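Local structure of putative lipoprotein (4FVS) at residues A[15-20]-A[30-35]; A[19-24]-A[210-215]; A[76-81]-A[98-103]; A[121-126]-A[139-144]. The protein is of unknown function but has a fold related to the LolA/LolB lipoprotein carriers, and so may bind lipid or another hydrophobic ligand. All coordinates share one frame; numbering follows the deposited sequence.

Contact 1 (A[15-20]-A[30-35]); sequences VWVRKG and VMSYQV
The indole of Trp16 overlaps the root of the Tyr33 side chain. Tyr33 CB sits over one face of the six-membered ring, 3.3 Å from its centroid and 13° off the normal, a clear CH-pi contact. Beyond CB the phenol runs almost parallel to the indole, its plane 5° from that of the five-membered ring, yet the two are slid so far apart that they barely overlap; Tyr33 CD1 is 3.6 Å from Trp16 NE1. Trp16 reaches this place because CG stands between its backbone N and carbonyl carbon (chi1 65°), turning the ring in over the partner strand, where CZ3 also meets Val35 CG2 at 3.7 Å.

On the same face Tyr33 OH lies at the edge of the Arg18 guanidinium, 3.1 Å from NH1, but the angle is too poor for a hydrogen bond. The hydroxyl is instead bonded to Tyr53 and Arg18 NH2 to Thr209. The methyl CE of selenomethionine Met31 lies over one guanidinium face at some distance and rests 3.8 Å from Arg18 CB. On the other side of the strands Val17 CG1 meets Val30 CG1, and Val15 CG1 lies alongside the extended Gln34, CG1 to CG 3.6 Å.

Trp16-Tyr33 and Arg18-Met31 are the antiparallel hydrogen-bonded pairs, two backbone bonds each, alternating with non-hydrogen-bonded ones. The two strands form a beta hairpin, flanked by strand 205-214 beside 15-22 and strand 44-54 beside 27-41; Phe8 meets the Trp16 ring edge-to-face.

Contact 2 (A[19-24]-A[210-215]); sequences KGYDAK and VLEELK
The Tyr21 ring receives its partners at the edge: Glu212 OE2 lies in the ring plane near the hydroxyl, and Val210 CG2 comes near that plane at CE2, 3.6 Å away. This is the antiparallel pairing of the first and last strands of the fold, 15-22 with 205-214, disturbed by a classic beta bulge in which Glu212 and Glu213 both face Val17. The ring also meets that of Tyr208, their planes at about 20°. Ring and carboxylate are turned 40° against each other, and the two side chains arrive from opposite directions.

Lys19 and Val210 form a hydrogen-bonded pair just beyond the bulge, Lys19 N to Val210 O at 2.9 Å and Val210 N to Lys19 O at 3.1 Å. The pairing continues beyond it through the backbone of Tyr21 and Tyr208.

The extended Lys19 chain crosses Glu212 at about a right angle, CG to CG 4.0 Å. Its NZ stops 4.7 Å from Glu212 OE1, so the opposite charges are near without touching. Glu212 is bent at chi2 (-110°), which swings its carboxylate over to the tyrosine. There Tyr21 OH donates to OE2 over 2.7 Å, meeting that oxygen from above the carboxylate plane.

Contact 3 (A[76-81]-A[98-103]); sequences FLDSKE and ITENFI
Phe76 opens the contact with its CB 4.4 Å from Phe102 CB, while its ring carbon CD2 approaches the backbone of Ile103 obliquely. At Leu77 the short strand 102-104 pairs antiparallel with the end of strand 74-78, a hydrogen-bonded pair with Ile103: Leu77 N to Ile103 O is 3.0 Å and Ile103 N to Leu77 O 3.1 Å. Asp78 faces Phe102 in the next, non-hydrogen-bonded pair. Its CG lies over one face of the phenyl ring. With CG swung to the far side from its own N (chi1 -153°), Asp78 turns OD1 to Asn101 N, a weak but straight bond of 3.4 Å.

At Ser79, which packs against Ala123 and Val125 of strand 123-129, the strand gives way to a 3-10 turn. Asn101 O takes two bonds, from Ser79 N at 2.7 Å and from Ser79 OG at 2.6 Å; the amide points nearly down the carbonyl direction, while the hydroxyl comes in on a more bent path. Lys80 adds only CB against Ile98 CG2, its NZ being bonded to Asp65 O.

The chemistry thus changes where the strand ends: beyond it one loop carbonyl takes both the backbone N-H and the hydroxyl of a buried serine.

Contact 4 (A[121-126]-A[139-144]); sequences DEASVK and MAIKDR
Arg144 crosses to Asp121 with its far half. CB points toward segment 121-126 without touching it, and CG comes no nearer than 4.2 Å to Asp121 O. A bend at chi3 (67°) then folds the chain over that carbonyl: CD is 3.1 Å from Asp121 O, NE and CZ stand further back, and NH1 donates to the same oxygen at 3.0 Å. The bond lies in the carbonyl plane on a lone pair, and the oxygen sits at the edge of the guanidinium, 13° out of its plane. The other tip, NH2, bonds Asn104 O, while Tyr105 makes a cation-pi contact with the group.

Next along, Glu122 lays its extended chain obliquely over Lys142, OE2 to CB 3.4 Å. From Ala123 on, the strands form a regular antiparallel hairpin. Ala123-Ile141 and Val125-Met139 are hydrogen-bonded pairs, with Ser124-Ala140 between them; Ala123 N to Ile141 O spans 2.9 Å. On the buried face Ala123 CB touches Ile141 CD1 at 3.9 Å, and Val125 CG2 faces the CB of selenomethionine Met139. Strand 157-171 runs along the far side of 132-154.

Arg144 thus extends the hairpin past its last backbone pair: its buried guanidinium collects two main-chain carbonyls and an aromatic ring, and so holds the loop around Asp121 against the strand, its charge probably eased by the carbonyls and the ring.

Contacts 1 and 2 share Lys19 and Gly20 and lie on the two edges of strand 15-22, their centres 9 Å apart; the bond from Glu212 N to Val17 O, 2.8 Å, joins them directly. Contacts 3 and 4 form a second pair, 10 Å between centres, linked by Thr99 OG1 to Lys126 N at 2.8 Å and by Ser79 packing on Val125. The two pairs meet through contact 3, where Glu81 reaches Tyr33 of contact 1 in a weak hydrogen bond. Contacts 1 and 4 stay about 12 Å apart at their nearest atoms, on opposite sides of the chain's centre. Contacts 3 and 4 fall inside the long loop that contact 2 closes.

Contact 1 (A[15-20]-A[30-35])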
loop_
_atom_site.group_PDB
_atom_site.type_symbol
_atom_site.label_atom_id
_atom_site.label_comp_id
_atom_site.label_asym_id
_atom_site.label_seq_id
_atom_site.Cartn_x
_atom_site.Cartn_y
_atom_site.Cartn_z
ATOM N N VAL A 15 -14.838 7.806 0.495
ATOM C CA VAL A 15 -13.924 7.945 1.624
ATOM C C VAL A 15 -13.704 6.568 2.269
ATOM O O VAL A 15 -14.593 5.715 2.245
ATOM C CB VAL A 15 -14.403 8.997 2.670
ATOM C CG1 VAL A 15 -14.321 10.416 2.128
ATOM C CG2 VAL A 15 -15.802 8.691 3.188
ATOM N N TRP A 16 -12.513 6.350 2.818
ATOM C CA TRP A 16 -12.195 5.122 3.524
ATOM C C TRP A 16 -11.136 5.390 4.584
ATOM O O TRP A 16 -10.459 6.422 4.565
ATOM C CB TRP A 16 -11.787 3.956 2.596
ATOM C CG TRP A 16 -10.531 4.060 1.788
ATOM C CD1 TRP A 16 -9.398 3.322 1.964
ATOM C CD2 TRP A 16 -10.357 4.777 0.559
ATOM N NE1 TRP A 16 -8.496 3.594 0.963
ATOM C CE2 TRP A 16 -9.066 4.469 0.073
ATOM C CE3 TRP A 16 -11.131 5.712 -0.140
ATOM C CZ2 TRP A 16 -8.540 5.050 -1.083
ATOM C CZ3 TRP A 16 -10.602 6.298 -1.282
ATOM C CH2 TRP A 16 -9.322 5.966 -1.743
ATOM N N VAL A 17 -11.090 4.499 5.582
ATOM C CA VAL A 17 -10.187 4.573 6.714
ATOM C C VAL A 17 -9.554 3.233 6.915
ATOM O O VAL A 17 -10.259 2.225 7.038
ATOM C CB VAL A 17 -10.878 5.049 8.027
ATOM C CG1 VAL A 17 -9.855 5.188 9.168
ATOM C CG2 VAL A 17 -11.619 6.359 7.831
ATOM N N ARG A 18 -8.222 3.225 6.953
ATOM C CA ARG A 18 -7.371 2.086 7.292
ATOM C C ARG A 18 -6.671 2.450 8.577
ATOM O O ARG A 18 -6.196 3.591 8.688
ATOM C CB ARG A 18 -6.375 1.739 6.166
ATOM C CG ARG A 18 -7.032 0.989 5.018
ATOM C CD ARG A 18 -6.145 0.777 3.803
ATOM N NE ARG A 18 -4.927 0.036 4.130
ATOM C CZ ARG A 18 -3.706 0.526 3.961
ATOM N NH1 ARG A 18 -3.537 1.730 3.436
ATOM N NH2 ARG A 18 -2.647 -0.197 4.280
ATOM N N LYS A 19 -6.609 1.528 9.553
ATOM C CA LYS A 19 -5.931 1.838 10.807
ATOM C C LYS A 19 -4.723 0.915 10.976
ATOM O O LYS A 19 -4.782 -0.267 10.638
ATOM C CB LYS A 19 -6.899 1.761 12.007
ATOM C CG LYS A 19 -7.900 2.907 12.033
ATOM C CD LYS A 19 -8.681 2.940 13.284
ATOM C CE LYS A 19 -9.673 4.080 13.317
ATOM N NZ LYS A 19 -10.558 4.007 14.524
ATOM N N GLY A 20 -3.628 1.493 11.455
ATOM C CA GLY A 20 -2.359 0.801 11.656
ATOM C C GLY A 20 -2.152 0.462 13.107
ATOM O O GLY A 20 -2.259 1.339 13.962
ATOM N N VAL A 30 -3.830 6.327 11.973
ATOM C CA VAL A 30 -5.117 6.396 11.274
ATOM C C VAL A 30 -4.824 6.910 9.850
ATOM O O VAL A 30 -4.145 7.930 9.686
ATOM C CB VAL A 30 -6.157 7.255 12.022
ATOM C CG1 VAL A 30 -7.494 7.262 11.286
ATOM C CG2 VAL A 30 -6.327 6.763 13.458
HETATM N N MSE A 31 -5.274 6.172 8.830
HETATM C CA MSE A 31 -5.020 6.537 7.443
HETATM C C MSE A 31 -6.338 6.793 6.741
HETATM O O MSE A 31 -7.089 5.840 6.473
HETATM C CB MSE A 31 -4.206 5.451 6.768
HETATM C CG MSE A 31 -2.859 5.257 7.457
HETATM SE SE MSE A 31 -1.873 3.693 6.981
HETATM C CE MSE A 31 -3.070 2.335 7.857
ATOM N N SER A 32 -6.640 8.099 6.501
ATOM C CA SER A 32 -7.882 8.528 5.884
ATOM C C SER A 32 -7.660 8.913 4.442
ATOM O O SER A 32 -6.732 9.663 4.137
ATOM C CB SER A 32 -8.485 9.684 6.654
ATOM O OG SER A 32 -8.629 9.304 8.008
ATOM N N TYR A 33 -8.509 8.392 3.554
ATOM C CA TYR A 33 -8.405 8.627 2.121
ATOM C C TYR A 33 -9.695 9.111 1.525
ATOM O O TYR A 33 -10.763 8.922 2.112
ATOM C CB TYR A 33 -8.019 7.336 1.385
ATOM C CG TYR A 33 -6.701 6.694 1.742
ATOM C CD1 TYR A 33 -6.572 5.912 2.887
ATOM C CD2 TYR A 33 -5.633 6.719 0.852
ATOM C CE1 TYR A 33 -5.367 5.269 3.194
ATOM C CE2 TYR A 33 -4.428 6.075 1.144
ATOM C CZ TYR A 33 -4.307 5.335 2.308
ATOM O OH TYR A 33 -3.131 4.684 2.567
ATOM N N GLN A 34 -9.598 9.685 0.321
ATOM C CA GLN A 34 -10.741 10.144 -0.444
ATOM C C GLN A 34 -10.422 10.248 -1.942
ATOM O O GLN A 34 -9.435 10.877 -2.308
ATOM C CB GLN A 34 -11.249 11.489 0.062
ATOM C CG GLN A 34 -12.542 11.855 -0.652
ATOM C CD GLN A 34 -13.041 13.206 -0.303
ATOM O OE1 GLN A 34 -12.268 14.159 -0.151
ATOM N NE2 GLN A 34 -14.353 13.322 -0.257
ATOM N N VAL A 35 -11.285 9.678 -2.801
ATOM C CA VAL A 35 -11.150 9.790 -4.256
ATOM C C VAL A 35 -11.477 11.237 -4.654
ATOM O O VAL A 35 -12.620 11.668 -4.511
ATOM C CB VAL A 35 -12.026 8.774 -5.025
ATOM C CG1 VAL A 35 -11.916 8.989 -6.529
ATOM C CG2 VAL A 35 -11.668 7.342 -4.652
#

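Contact 2 (A[19-24]-A[210-215])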
loop_
_atom_site.group_PDB
_atom_site.type_symbol
_atom_site.label_atom_id
_atom_site.label_comp_id
_atom_site.label_asym_id
_atom_site.label_seq_id
_atom_site.Cartn_x
_atom_site.Cartn_y
_atom_site.Cartn_z
ATOM N N LYS A 19 -6.609 1.528 9.553
ATOM C CA LYS A 19 -5.931 1.838 10.807
ATOM C C LYS A 19 -4.723 0.915 10.976
ATOM O O LYS A 19 -4.782 -0.267 10.638
ATOM C CB LYS A 19 -6.899 1.761 12.007
ATOM C CG LYS A 19 -7.900 2.907 12.033
ATOM C CD LYS A 19 -8.681 2.940 13.284
ATOM C CE LYS A 19 -9.673 4.080 13.317
ATOM N NZ LYS A 19 -10.558 4.007 14.524
ATOM N N GLY A 20 -3.628 1.493 11.455
ATOM C CA GLY A 20 -2.359 0.801 11.656
ATOM C C GLY A 20 -2.152 0.462 13.107
ATOM O O GLY A 20 -2.259 1.339 13.962
ATOM N N TYR A 21 -1.854 -0.829 13.385
ATOM C CA TYR A 21 -1.671 -1.383 14.726
ATOM C C TYR A 21 -0.330 -2.060 14.886
ATOM O O TYR A 21 0.249 -2.491 13.897
ATOM C CB TYR A 21 -2.764 -2.417 14.981
ATOM C CG TYR A 21 -4.173 -1.880 14.892
ATOM C CD1 TYR A 21 -4.799 -1.313 16.003
ATOM C CD2 TYR A 21 -4.901 -1.973 13.707
ATOM C CE1 TYR A 21 -6.097 -0.812 15.927
ATOM C CE2 TYR A 21 -6.202 -1.473 13.621
ATOM C CZ TYR A 21 -6.797 -0.902 14.739
ATOM O OH TYR A 21 -8.077 -0.421 14.677
ATOM N N ASP A 22 0.156 -2.178 16.127
ATOM C CA ASP A 22 1.380 -2.915 16.459
ATOM C C ASP A 22 0.998 -4.401 16.656
ATOM O O ASP A 22 -0.191 -4.732 16.577
ATOM C CB ASP A 22 2.096 -2.320 17.698
ATOM C CG ASP A 22 1.398 -2.441 19.063
ATOM O OD1 ASP A 22 0.394 -3.194 19.169
ATOM O OD2 ASP A 22 1.862 -1.792 20.024
ATOM N N ALA A 23 1.982 -5.275 16.952
ATOM C CA ALA A 23 1.760 -6.712 17.135
ATOM C C ALA A 23 0.729 -7.015 18.235
ATOM O O ALA A 23 -0.080 -7.946 18.073
ATOM C CB ALA A 23 3.075 -7.393 17.468
ATOM N N LYS A 24 0.736 -6.223 19.333
ATOM C CA LYS A 24 -0.163 -6.405 20.480
ATOM C C LYS A 24 -1.596 -5.912 20.195
ATOM O O LYS A 24 -2.509 -6.242 20.934
ATOM C CB LYS A 24 0.408 -5.687 21.713
ATOM C CG LYS A 24 1.695 -6.346 22.202
ATOM C CD LYS A 24 2.365 -5.629 23.346
ATOM C CE LYS A 24 3.374 -6.561 23.992
ATOM N NZ LYS A 24 3.691 -6.172 25.399
ATOM N N VAL A 210 -5.789 -2.654 8.891
ATOM C CA VAL A 210 -7.104 -3.149 8.512
ATOM C C VAL A 210 -7.936 -2.001 8.000
ATOM O O VAL A 210 -7.811 -0.883 8.513
ATOM C CB VAL A 210 -7.882 -3.922 9.628
ATOM C CG1 VAL A 210 -7.337 -5.310 9.849
ATOM C CG2 VAL A 210 -7.894 -3.170 10.933
ATOM N N LEU A 211 -8.796 -2.297 6.985
ATOM C CA LEU A 211 -9.777 -1.377 6.438
ATOM C C LEU A 211 -10.952 -1.364 7.404
ATOM O O LEU A 211 -11.577 -2.403 7.640
ATOM C CB LEU A 211 -10.175 -1.809 5.031
ATOM C CG LEU A 211 -11.271 -0.983 4.353
ATOM C CD1 LEU A 211 -10.775 0.403 3.933
ATOM C CD2 LEU A 211 -11.849 -1.741 3.188
ATOM N N GLU A 212 -11.212 -0.216 8.024
ATOM C CA GLU A 212 -12.259 -0.118 9.049
ATOM C C GLU A 212 -13.555 0.541 8.527
ATOM O O GLU A 212 -14.630 0.212 9.008
ATOM C CB GLU A 212 -11.733 0.674 10.248
ATOM C CG GLU A 212 -10.441 0.128 10.836
ATOM C CD GLU A 212 -10.524 -0.527 12.198
ATOM O OE1 GLU A 212 -11.524 -0.307 12.922
ATOM O OE2 GLU A 212 -9.547 -1.212 12.568
ATOM N N GLU A 213 -13.449 1.488 7.593
ATOM C CA GLU A 213 -14.590 2.212 7.038
ATOM C C GLU A 213 -14.449 2.376 5.548
ATOM O O GLU A 213 -13.336 2.550 5.053
ATOM C CB GLU A 213 -14.704 3.603 7.676
ATOM C CG GLU A 213 -15.141 3.646 9.126
ATOM C CD GLU A 213 -16.561 4.111 9.280
ATOM O OE1 GLU A 213 -16.868 5.266 8.898
ATOM O OE2 GLU A 213 -17.374 3.308 9.786
ATOM N N LEU A 214 -15.586 2.358 4.832
ATOM C CA LEU A 214 -15.645 2.589 3.387
ATOM C C LEU A 214 -17.072 3.019 3.018
ATOM O O LEU A 214 -18.002 2.225 3.142
ATOM C CB LEU A 214 -15.177 1.360 2.587
ATOM C CG LEU A 214 -15.285 1.418 1.053
ATOM C CD1 LEU A 214 -14.324 2.420 0.448
ATOM C CD2 LEU A 214 -15.019 0.071 0.468
ATOM N N LYS A 215 -17.233 4.297 2.607
ATOM C CA LYS A 215 -18.502 4.922 2.222
ATOM C C LYS A 215 -18.316 5.711 0.921
ATOM O O LYS A 215 -17.360 6.512 0.839
ATOM C CB LYS A 215 -19.037 5.838 3.355
ATOM O OXT LYS A 215 -19.091 5.491 -0.033
#

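Contact 3 (A[76-81]-A[98-103])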
loop_
_atom_site.group_PDB
_atom_site.type_symbol
_atom_site.label_atom_id
_atom_site.label_comp_id
_atom_site.label_asym_id
_atom_site.label_seq_id
_atom_site.Cartn_x
_atom_site.Cartn_y
_atom_site.Cartn_z
ATOM N N PHE A 76 -2.089 -0.600 -11.998
ATOM C CA PHE A 76 -0.910 -0.063 -11.307
ATOM C C PHE A 76 -1.289 0.906 -10.190
ATOM O O PHE A 76 -2.273 1.628 -10.282
ATOM C CB PHE A 76 0.013 0.650 -12.302
ATOM C CG PHE A 76 0.457 -0.202 -13.473
ATOM C CD1 PHE A 76 -0.341 -0.327 -14.607
ATOM C CD2 PHE A 76 1.678 -0.867 -13.446
ATOM C CE1 PHE A 76 0.061 -1.126 -15.670
ATOM C CE2 PHE A 76 2.078 -1.660 -14.511
ATOM C CZ PHE A 76 1.268 -1.783 -15.617
ATOM N N LEU A 77 -0.475 0.938 -9.151
ATOM C CA LEU A 77 -0.663 1.808 -7.996
ATOM C C LEU A 77 0.700 2.318 -7.518
ATOM O O LEU A 77 1.676 1.564 -7.595
ATOM C CB LEU A 77 -1.373 0.993 -6.900
ATOM C CG LEU A 77 -1.736 1.673 -5.575
ATOM C CD1 LEU A 77 -2.744 2.810 -5.775
ATOM C CD2 LEU A 77 -2.307 0.665 -4.621
ATOM N N ASP A 78 0.776 3.579 -7.018
ATOM C CA ASP A 78 2.035 4.116 -6.497
ATOM C C ASP A 78 2.523 3.216 -5.349
ATOM O O ASP A 78 1.753 2.913 -4.421
ATOM C CB ASP A 78 1.894 5.589 -6.051
ATOM C CG ASP A 78 3.188 6.407 -6.108
ATOM O OD1 ASP A 78 4.282 5.821 -5.879
ATOM O OD2 ASP A 78 3.103 7.639 -6.331
ATOM N N SER A 79 3.798 2.759 -5.444
ATOM C CA SER A 79 4.446 1.839 -4.499
ATOM C C SER A 79 4.502 2.352 -3.046
ATOM O O SER A 79 4.743 1.531 -2.166
ATOM C CB SER A 79 5.855 1.462 -4.953
ATOM O OG SER A 79 6.675 2.577 -5.245
ATOM N N LYS A 80 4.201 3.644 -2.774
ATOM C CA LYS A 80 4.206 4.211 -1.414
ATOM C C LYS A 80 3.040 3.637 -0.581
ATOM O O LYS A 80 3.118 3.617 0.659
ATOM C CB LYS A 80 4.186 5.772 -1.406
ATOM C CG LYS A 80 2.969 6.461 -2.006
ATOM C CD LYS A 80 3.052 7.934 -1.775
ATOM C CE LYS A 80 2.161 8.725 -2.666
ATOM N NZ LYS A 80 2.485 10.178 -2.569
ATOM N N GLU A 81 1.987 3.140 -1.268
ATOM C CA GLU A 81 0.822 2.492 -0.644
ATOM C C GLU A 81 1.253 1.193 0.108
ATOM O O GLU A 81 0.625 0.814 1.100
ATOM C CB GLU A 81 -0.229 2.188 -1.717
ATOM C CG GLU A 81 -1.583 1.724 -1.213
ATOM C CD GLU A 81 -2.516 2.682 -0.495
ATOM O OE1 GLU A 81 -2.032 3.674 0.104
ATOM O OE2 GLU A 81 -3.738 2.391 -0.478
ATOM N N ILE A 98 8.121 10.333 -0.417
ATOM C CA ILE A 98 8.593 9.082 -1.002
ATOM C C ILE A 98 8.602 9.268 -2.515
ATOM O O ILE A 98 7.709 9.913 -3.074
ATOM C CB ILE A 98 7.757 7.857 -0.535
ATOM C CG1 ILE A 98 7.888 7.655 0.996
ATOM C CG2 ILE A 98 8.197 6.598 -1.237
ATOM C CD1 ILE A 98 6.985 6.608 1.654
ATOM N N THR A 99 9.660 8.747 -3.173
ATOM C CA THR A 99 9.839 8.822 -4.628
ATOM C C THR A 99 8.733 8.022 -5.306
ATOM O O THR A 99 8.263 7.006 -4.777
ATOM C CB THR A 99 11.228 8.331 -5.034
ATOM O OG1 THR A 99 11.448 7.040 -4.480
ATOM C CG2 THR A 99 12.336 9.250 -4.580
ATOM N N GLU A 100 8.300 8.509 -6.466
ATOM C CA GLU A 100 7.257 7.897 -7.269
ATOM C C GLU A 100 7.792 6.661 -7.968
ATOM O O GLU A 100 8.841 6.712 -8.598
ATOM C CB GLU A 100 6.714 8.909 -8.293
ATOM C CG GLU A 100 5.665 8.346 -9.238
ATOM C CD GLU A 100 5.628 9.034 -10.587
ATOM O OE1 GLU A 100 4.866 10.020 -10.713
ATOM O OE2 GLU A 100 6.353 8.592 -11.513
ATOM N N ASN A 101 7.078 5.545 -7.819
ATOM C CA ASN A 101 7.358 4.273 -8.491
ATOM C C ASN A 101 6.041 3.518 -8.554
ATOM O O ASN A 101 5.477 3.201 -7.513
ATOM C CB ASN A 101 8.498 3.461 -7.811
ATOM C CG ASN A 101 9.154 2.371 -8.667
ATOM O OD1 ASN A 101 8.553 1.791 -9.569
ATOM N ND2 ASN A 101 10.411 2.047 -8.393
ATOM N N PHE A 102 5.483 3.354 -9.761
ATOM C CA PHE A 102 4.213 2.645 -9.951
ATOM C C PHE A 102 4.481 1.179 -10.177
ATOM O O PHE A 102 5.287 0.821 -11.033
ATOM C CB PHE A 102 3.420 3.243 -11.109
ATOM C CG PHE A 102 2.800 4.598 -10.805
ATOM C CD1 PHE A 102 1.609 4.695 -10.094
ATOM C CD2 PHE A 102 3.380 5.769 -11.269
ATOM C CE1 PHE A 102 1.024 5.939 -9.850
ATOM C CE2 PHE A 102 2.787 7.010 -11.025
ATOM C CZ PHE A 102 1.617 7.087 -10.322
ATOM N N ILE A 103 3.838 0.330 -9.387
ATOM C CA ILE A 103 3.974 -1.123 -9.492
ATOM C C ILE A 103 2.620 -1.765 -9.814
ATOM O O ILE A 103 1.578 -1.269 -9.381
ATOM C CB ILE A 103 4.594 -1.730 -8.217
ATOM C CG1 ILE A 103 3.780 -1.339 -6.943
ATOM C CG2 ILE A 103 6.079 -1.330 -8.121
ATOM C CD1 ILE A 103 4.113 -2.114 -5.621
#

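Contact 4 (A[121-126]-A[139-144])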
loop_
_atom_site.group_PDB
_atom_site.type_symbol
_atom_site.label_atom_id
_atom_site.label_comp_id
_atom_site.label_asym_id
_atom_site.label_seq_id
_atom_site.Cartn_x
_atom_site.Cartn_y
_atom_site.Cartn_z
ATOM N N ASP A 121 6.201 -6.198 -10.679
ATOM C CA ASP A 121 7.172 -5.120 -10.727
ATOM C C ASP A 121 7.870 -4.997 -9.391
ATOM O O ASP A 121 7.240 -5.251 -8.377
ATOM C CB ASP A 121 6.462 -3.793 -11.042
ATOM C CG ASP A 121 5.880 -3.646 -12.421
ATOM O OD1 ASP A 121 6.532 -4.087 -13.394
ATOM O OD2 ASP A 121 4.849 -2.977 -12.546
ATOM N N GLU A 122 9.124 -4.582 -9.361
ATOM C CA GLU A 122 9.798 -4.305 -8.097
ATOM C C GLU A 122 9.745 -2.820 -7.800
ATOM O O GLU A 122 9.633 -1.989 -8.712
ATOM C CB GLU A 122 11.251 -4.766 -8.105
ATOM C CG GLU A 122 11.385 -6.265 -7.986
ATOM C CD GLU A 122 12.808 -6.774 -7.893
ATOM O OE1 GLU A 122 13.757 -5.998 -8.173
ATOM O OE2 GLU A 122 12.962 -7.964 -7.534
ATOM N N ALA A 123 9.956 -2.482 -6.546
ATOM C CA ALA A 123 10.009 -1.101 -6.115
ATOM C C ALA A 123 11.280 -0.846 -5.326
ATOM O O ALA A 123 11.700 -1.673 -4.524
ATOM C CB ALA A 123 8.786 -0.785 -5.265
ATOM N N SER A 124 11.917 0.267 -5.584
ATOM C CA SER A 124 13.054 0.727 -4.802
ATOM C C SER A 124 12.920 2.219 -4.755
ATOM O O SER A 124 13.291 2.949 -5.691
ATOM C CB SER A 124 14.403 0.244 -5.324
ATOM O OG SER A 124 15.465 0.687 -4.486
ATOM N N VAL A 125 12.227 2.646 -3.703
ATOM C CA VAL A 125 11.909 4.035 -3.487
ATOM C C VAL A 125 12.936 4.674 -2.546
ATOM O O VAL A 125 13.884 4.033 -2.097
ATOM C CB VAL A 125 10.463 4.182 -2.951
ATOM C CG1 VAL A 125 9.465 3.584 -3.936
ATOM C CG2 VAL A 125 10.296 3.595 -1.545
ATOM N N LYS A 126 12.754 5.958 -2.299
ATOM C CA LYS A 126 13.550 6.674 -1.345
ATOM C C LYS A 126 12.623 7.507 -0.470
ATOM O O LYS A 126 11.782 8.266 -0.967
ATOM C CB LYS A 126 14.612 7.512 -2.017
ATOM C CG LYS A 126 15.819 7.676 -1.121
ATOM C CD LYS A 126 16.899 8.466 -1.742
ATOM C CE LYS A 126 17.482 7.782 -2.948
ATOM N NZ LYS A 126 18.434 6.684 -2.666
HETATM N N MSE A 139 14.412 2.040 0.395
HETATM C CA MSE A 139 13.560 0.910 0.734
HETATM C C MSE A 139 13.294 0.125 -0.510
HETATM O O MSE A 139 12.761 0.674 -1.478
HETATM C CB MSE A 139 12.267 1.347 1.414
HETATM C CG MSE A 139 12.525 2.282 2.585
HETATM SE SE MSE A 139 11.013 2.554 3.664
HETATM C CE MSE A 139 10.921 0.849 4.491
ATOM N N ALA A 140 13.747 -1.136 -0.520
ATOM C CA ALA A 140 13.592 -2.027 -1.656
ATOM C C ALA A 140 12.497 -3.059 -1.399
ATOM O O ALA A 140 12.585 -3.835 -0.454
ATOM C CB ALA A 140 14.908 -2.713 -1.961
ATOM N N ILE A 141 11.433 -3.010 -2.203
ATOM C CA ILE A 141 10.316 -3.955 -2.170
ATOM C C ILE A 141 10.549 -4.886 -3.353
ATOM O O ILE A 141 10.434 -4.466 -4.502
ATOM C CB ILE A 141 8.924 -3.250 -2.175
ATOM C CG1 ILE A 141 8.810 -2.212 -1.031
ATOM C CG2 ILE A 141 7.773 -4.272 -2.106
ATOM C CD1 ILE A 141 8.000 -0.949 -1.459
ATOM N N LYS A 142 10.932 -6.130 -3.070
ATOM C CA LYS A 142 11.318 -7.083 -4.107
ATOM C C LYS A 142 10.762 -8.478 -3.810
ATOM O O LYS A 142 10.113 -8.675 -2.792
ATOM C CB LYS A 142 12.874 -7.122 -4.203
ATOM C CG LYS A 142 13.569 -7.371 -2.859
ATOM C CD LYS A 142 15.024 -6.991 -2.871
ATOM C CE LYS A 142 15.593 -7.069 -1.467
ATOM N NZ LYS A 142 16.958 -6.491 -1.381
ATOM N N ASP A 143 11.028 -9.446 -4.714
ATOM C CA ASP A 143 10.627 -10.851 -4.615
ATOM C C ASP A 143 9.135 -10.974 -4.287
ATOM O O ASP A 143 8.747 -11.766 -3.425
ATOM C CB ASP A 143 11.494 -11.560 -3.571
ATOM C CG ASP A 143 12.997 -11.360 -3.727
ATOM O OD1 ASP A 143 13.528 -11.643 -4.832
ATOM O OD2 ASP A 143 13.651 -10.986 -2.729
ATOM N N ARG A 144 8.299 -10.186 -4.984
ATOM C CA ARG A 144 6.852 -10.189 -4.795
ATOM C C ARG A 144 6.283 -11.473 -5.338
ATOM O O ARG A 144 6.650 -11.860 -6.443
ATOM C CB ARG A 144 6.194 -8.969 -5.473
ATOM C CG ARG A 144 6.679 -7.615 -4.961
ATOM C CD ARG A 144 6.111 -6.460 -5.767
ATOM N NE ARG A 144 4.659 -6.266 -5.626
ATOM C CZ ARG A 144 3.865 -5.853 -6.608
ATOM N NH1 ARG A 144 4.360 -5.611 -7.811
ATOM N NH2 ARG A 144 2.567 -5.702 -6.402
#